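Local coordinates for protein putative cell surface hydrolase (Lactobacillus plantarum, PDB 3LP5) that is probably a cell-surface hydrolase of the alpha/beta-hydrolase fold, whose substrate and reaction are not established, at residues 19-32 / 220-234. Residues are numbered along the deposited sequence; the frame is centred on the assembly and turned at random.
Sequences RFDSLITELGKETP and NKQIVSLIRQYLLAE. With NA (sodium ion), chain C.
N220 lays its amide across the R19-L23 turn of helix 17-30, where OD1 takes a weak, bent hydrogen bond from R19 NH1 (3.4 Å), the two planes 79° apart; the stronger partner of that guanidinium is the T212 carbonyl. I223 CG2 lies 3.9 Å from L23 CD2. V224 shows how obliquely crossed helices interlock, one side chain seated among four, here L23, L27, E26 and E30, knob into hole: its CG1, anti to the backbone N (chi1 166°), lies 3.8 Å from L27 CA, while CG2 faces L23 and E26. I227 CG2 packs against both methyls of L27. R228 passes its CG along L27 CD1 (3.7 Å) and turns one guanidinium face to E30 O, 3.6 Å above the plane, with the E234 carboxylate at its edge: NE reaches OE2 in a weak, nearly straight bond, NH2 the less surely placed OE1 in a salt bridge. A leucine here would probably leave E234 without its counter-charge and the E30 carbonyl uncovered. L232 CD1 touches T31 CG2, whose residue, with G28 and K33, binds sodium. This helix pair, crossing at -57°, packs on one side of the central alpha/beta-hydrolase sheet: F20 rests on strand 7-10, I227 on strands 99-105 and 127-134.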
# COMPACT_ATOMS: atom_id res chain seq x y z
N ARG A 19 -5.07 -7.47 -10.87
CA ARG A 19 -4.27 -8.00 -9.78
C ARG A 19 -4.83 -7.56 -8.43
O ARG A 19 -5.09 -8.39 -7.54
CB ARG A 19 -2.80 -7.61 -9.89
CG ARG A 19 -1.98 -8.37 -8.86
CD ARG A 19 -0.60 -7.79 -8.58
NE ARG A 19 0.31 -7.83 -9.73
CZ ARG A 19 1.12 -8.84 -9.99
NH1 ARG A 19 1.17 -9.93 -9.22
NH2 ARG A 19 1.89 -8.78 -11.04
N PHE A 20 -5.02 -6.25 -8.26
CA PHE A 20 -5.62 -5.74 -7.01
C PHE A 20 -6.92 -6.46 -6.60
O PHE A 20 -7.02 -6.94 -5.46
CB PHE A 20 -5.83 -4.23 -7.09
CG PHE A 20 -6.23 -3.58 -5.78
CD1 PHE A 20 -5.26 -3.30 -4.80
CD2 PHE A 20 -7.55 -3.24 -5.55
CE1 PHE A 20 -5.60 -2.66 -3.62
CE2 PHE A 20 -7.96 -2.60 -4.36
CZ PHE A 20 -6.97 -2.30 -3.37
N ASP A 21 -7.88 -6.55 -7.52
CA ASP A 21 -9.17 -7.17 -7.24
C ASP A 21 -8.99 -8.65 -6.88
O ASP A 21 -9.63 -9.16 -5.97
CB ASP A 21 -10.09 -7.05 -8.46
CG ASP A 21 -10.61 -5.59 -8.69
OD1 ASP A 21 -10.16 -4.64 -7.97
OD2 ASP A 21 -11.47 -5.39 -9.58
N SER A 22 -8.11 -9.33 -7.59
CA SER A 22 -7.80 -10.70 -7.29
C SER A 22 -7.21 -10.86 -5.91
O SER A 22 -7.61 -11.79 -5.18
CB SER A 22 -6.83 -11.28 -8.32
OG SER A 22 -7.52 -11.40 -9.56
N LEU A 23 -6.28 -9.97 -5.53
CA LEU A 23 -5.72 -9.99 -4.19
C LEU A 23 -6.77 -9.88 -3.11
O LEU A 23 -6.69 -10.62 -2.14
CB LEU A 23 -4.65 -8.87 -3.98
CG LEU A 23 -3.40 -9.00 -4.89
CD1 LEU A 23 -2.41 -7.82 -4.66
CD2 LEU A 23 -2.71 -10.35 -4.66
N ILE A 24 -7.70 -8.93 -3.24
CA ILE A 24 -8.74 -8.73 -2.22
C ILE A 24 -9.66 -9.93 -2.10
O ILE A 24 -9.97 -10.39 -1.00
CB ILE A 24 -9.64 -7.50 -2.56
CG1 ILE A 24 -8.81 -6.26 -2.88
CG2 ILE A 24 -10.69 -7.24 -1.43
CD1 ILE A 24 -8.32 -5.49 -1.77
N THR A 25 -10.12 -10.45 -3.23
CA THR A 25 -10.96 -11.65 -3.20
C THR A 25 -10.26 -12.80 -2.49
O THR A 25 -10.84 -13.48 -1.63
CB THR A 25 -11.30 -12.08 -4.62
OG1 THR A 25 -11.88 -10.98 -5.27
CG2 THR A 25 -12.33 -13.18 -4.62
N GLU A 26 -9.03 -13.05 -2.88
CA GLU A 26 -8.30 -14.15 -2.31
C GLU A 26 -7.96 -13.91 -0.85
O GLU A 26 -8.09 -14.81 -0.05
CB GLU A 26 -7.07 -14.44 -3.15
CG GLU A 26 -7.35 -15.58 -4.13
CD GLU A 26 -8.53 -15.33 -5.12
OE1 GLU A 26 -9.52 -16.13 -5.10
OE2 GLU A 26 -8.44 -14.34 -5.94
N LEU A 27 -7.58 -12.68 -0.49
CA LEU A 27 -7.29 -12.38 0.89
C LEU A 27 -8.55 -12.71 1.76
O LEU A 27 -8.44 -13.33 2.84
CB LEU A 27 -6.88 -10.91 0.99
CG LEU A 27 -6.50 -10.38 2.37
CD1 LEU A 27 -5.38 -11.20 2.99
CD2 LEU A 27 -6.16 -8.85 2.37
N GLY A 28 -9.73 -12.34 1.27
CA GLY A 28 -11.00 -12.65 1.99
C GLY A 28 -11.27 -14.14 2.17
O GLY A 28 -11.58 -14.59 3.28
N LYS A 29 -11.10 -14.90 1.10
CA LYS A 29 -11.18 -16.32 1.16
C LYS A 29 -10.11 -16.99 2.01
O LYS A 29 -10.43 -17.92 2.72
CB LYS A 29 -11.19 -16.90 -0.25
CG LYS A 29 -12.51 -16.65 -0.94
CD LYS A 29 -12.76 -17.59 -2.09
CE LYS A 29 -12.47 -16.88 -3.41
NZ LYS A 29 -12.63 -17.87 -4.54
N GLU A 30 -8.86 -16.57 1.95
CA GLU A 30 -7.84 -17.25 2.75
C GLU A 30 -7.87 -16.88 4.25
O GLU A 30 -7.54 -17.71 5.07
CB GLU A 30 -6.41 -17.07 2.19
CG GLU A 30 -6.15 -17.76 0.84
CD GLU A 30 -6.21 -19.28 0.92
OE1 GLU A 30 -5.41 -19.87 1.70
OE2 GLU A 30 -7.04 -19.90 0.22
N THR A 31 -8.25 -15.66 4.60
CA THR A 31 -8.36 -15.31 6.01
C THR A 31 -9.55 -16.04 6.70
O THR A 31 -10.68 -15.99 6.21
CB THR A 31 -8.52 -13.79 6.21
OG1 THR A 31 -9.61 -13.33 5.41
CG2 THR A 31 -7.23 -13.04 5.83
N PRO A 32 -9.28 -16.74 7.81
CA PRO A 32 -10.33 -17.48 8.52
C PRO A 32 -11.42 -16.54 9.03
O PRO A 32 -12.57 -16.89 8.97
CB PRO A 32 -9.57 -18.14 9.70
CG PRO A 32 -8.12 -18.17 9.28
CD PRO A 32 -7.97 -16.85 8.48
N ASN A 220 0.07 -14.14 -7.02
CA ASN A 220 -0.97 -13.65 -6.08
C ASN A 220 -1.07 -14.48 -4.79
O ASN A 220 -1.30 -13.95 -3.71
CB ASN A 220 -2.34 -13.57 -6.80
CG ASN A 220 -2.34 -12.53 -7.95
OD1 ASN A 220 -1.44 -11.70 -8.03
ND2 ASN A 220 -3.33 -12.61 -8.84
N LYS A 221 -0.93 -15.79 -4.90
CA LYS A 221 -0.93 -16.63 -3.67
C LYS A 221 0.18 -16.27 -2.69
O LYS A 221 -0.08 -16.21 -1.51
CB LYS A 221 -0.84 -18.13 -4.00
CG LYS A 221 -2.14 -18.67 -4.67
CD LYS A 221 -2.27 -20.23 -4.49
CE LYS A 221 -1.44 -21.04 -5.48
NZ LYS A 221 -0.94 -22.36 -4.92
N GLN A 222 1.39 -16.05 -3.19
CA GLN A 222 2.54 -15.62 -2.37
C GLN A 222 2.27 -14.25 -1.76
O GLN A 222 2.56 -14.05 -0.59
CB GLN A 222 3.80 -15.51 -3.23
CG GLN A 222 4.31 -16.86 -3.67
CD GLN A 222 5.55 -16.85 -4.60
OE1 GLN A 222 5.79 -17.82 -5.29
NE2 GLN A 222 6.36 -15.82 -4.56
N ILE A 223 1.75 -13.33 -2.55
CA ILE A 223 1.48 -12.01 -2.07
C ILE A 223 0.42 -12.05 -0.96
O ILE A 223 0.61 -11.41 0.10
CB ILE A 223 1.07 -11.05 -3.19
CG1 ILE A 223 2.31 -10.80 -4.07
CG2 ILE A 223 0.56 -9.70 -2.60
CD1 ILE A 223 2.04 -9.94 -5.27
N VAL A 224 -0.68 -12.78 -1.17
CA VAL A 224 -1.75 -12.91 -0.12
C VAL A 224 -1.14 -13.59 1.11
O VAL A 224 -1.43 -13.18 2.24
CB VAL A 224 -2.95 -13.73 -0.66
CG1 VAL A 224 -3.93 -14.19 0.47
CG2 VAL A 224 -3.70 -12.85 -1.67
N SER A 225 -0.23 -14.56 0.91
CA SER A 225 0.37 -15.22 2.04
C SER A 225 1.19 -14.16 2.87
O SER A 225 1.14 -14.16 4.08
CB SER A 225 1.30 -16.34 1.59
OG SER A 225 1.88 -16.98 2.73
N LEU A 226 1.87 -13.24 2.20
CA LEU A 226 2.73 -12.26 2.88
C LEU A 226 1.92 -11.20 3.57
O LEU A 226 2.32 -10.66 4.61
CB LEU A 226 3.71 -11.62 1.89
CG LEU A 226 4.74 -12.61 1.30
CD1 LEU A 226 5.42 -11.92 0.13
CD2 LEU A 226 5.79 -13.07 2.33
N ILE A 227 0.81 -10.83 2.93
CA ILE A 227 -0.05 -9.82 3.51
C ILE A 227 -0.56 -10.38 4.82
O ILE A 227 -0.46 -9.72 5.88
CB ILE A 227 -1.24 -9.42 2.61
CG1 ILE A 227 -0.80 -8.60 1.40
CG2 ILE A 227 -2.34 -8.72 3.42
CD1 ILE A 227 -1.90 -8.52 0.30
N ARG A 228 -1.04 -11.61 4.76
CA ARG A 228 -1.48 -12.30 6.02
C ARG A 228 -0.40 -12.39 7.13
O ARG A 228 -0.64 -12.03 8.28
CB ARG A 228 -2.05 -13.66 5.70
CG ARG A 228 -3.38 -13.56 4.99
CD ARG A 228 -3.89 -14.96 4.61
NE ARG A 228 -4.07 -15.78 5.82
CZ ARG A 228 -4.00 -17.10 5.85
NH1 ARG A 228 -3.78 -17.79 4.74
NH2 ARG A 228 -4.23 -17.74 6.99
N GLN A 229 0.79 -12.88 6.79
CA GLN A 229 1.87 -13.02 7.72
C GLN A 229 2.42 -11.68 8.28
O GLN A 229 2.70 -11.60 9.46
CB GLN A 229 3.01 -13.81 7.09
CG GLN A 229 4.27 -13.91 7.96
CD GLN A 229 5.13 -15.07 7.57
OE1 GLN A 229 4.67 -16.00 6.87
NE2 GLN A 229 6.37 -15.05 7.99
N TYR A 230 2.61 -10.68 7.43
CA TYR A 230 3.34 -9.47 7.86
C TYR A 230 2.42 -8.28 8.04
O TYR A 230 2.61 -7.52 8.96
CB TYR A 230 4.47 -9.11 6.86
CG TYR A 230 5.62 -10.11 6.89
CD1 TYR A 230 6.52 -10.16 7.97
CD2 TYR A 230 5.78 -11.04 5.87
CE1 TYR A 230 7.55 -11.10 8.00
CE2 TYR A 230 6.79 -11.99 5.89
CZ TYR A 230 7.68 -12.01 6.94
OH TYR A 230 8.69 -12.94 6.93
N LEU A 231 1.42 -8.11 7.19
CA LEU A 231 0.55 -6.91 7.34
C LEU A 231 -0.50 -7.16 8.40
O LEU A 231 -0.73 -6.31 9.28
CB LEU A 231 -0.13 -6.46 6.03
CG LEU A 231 -0.85 -5.09 6.17
CD1 LEU A 231 0.10 -3.93 6.54
CD2 LEU A 231 -1.65 -4.72 4.96
N LEU A 232 -1.14 -8.33 8.32
CA LEU A 232 -2.19 -8.71 9.27
C LEU A 232 -1.62 -9.38 10.52
O LEU A 232 -2.33 -9.55 11.49
CB LEU A 232 -3.22 -9.63 8.61
CG LEU A 232 -3.92 -9.02 7.39
CD1 LEU A 232 -4.96 -9.99 6.74
CD2 LEU A 232 -4.58 -7.70 7.70
N ALA A 233 -0.35 -9.80 10.47
CA ALA A 233 0.29 -10.50 11.59
C ALA A 233 -0.51 -11.71 12.10
O ALA A 233 -0.63 -11.96 13.29
CB ALA A 233 0.65 -9.51 12.74
N GLU A 234 -1.03 -12.49 11.16
CA GLU A 234 -1.80 -13.68 11.47
C GLU A 234 -0.82 -14.81 11.79
O GLU A 234 0.28 -14.85 11.24
CB GLU A 234 -2.56 -14.04 10.22
CG GLU A 234 -3.80 -14.76 10.45
CD GLU A 234 -4.66 -14.82 9.19
OE1 GLU A 234 -5.35 -15.84 9.00
OE2 GLU A 234 -4.64 -13.86 8.40
NA NA C . -11.86 -13.95 5.54
O HOH W 1 -13.15 -12.10 4.83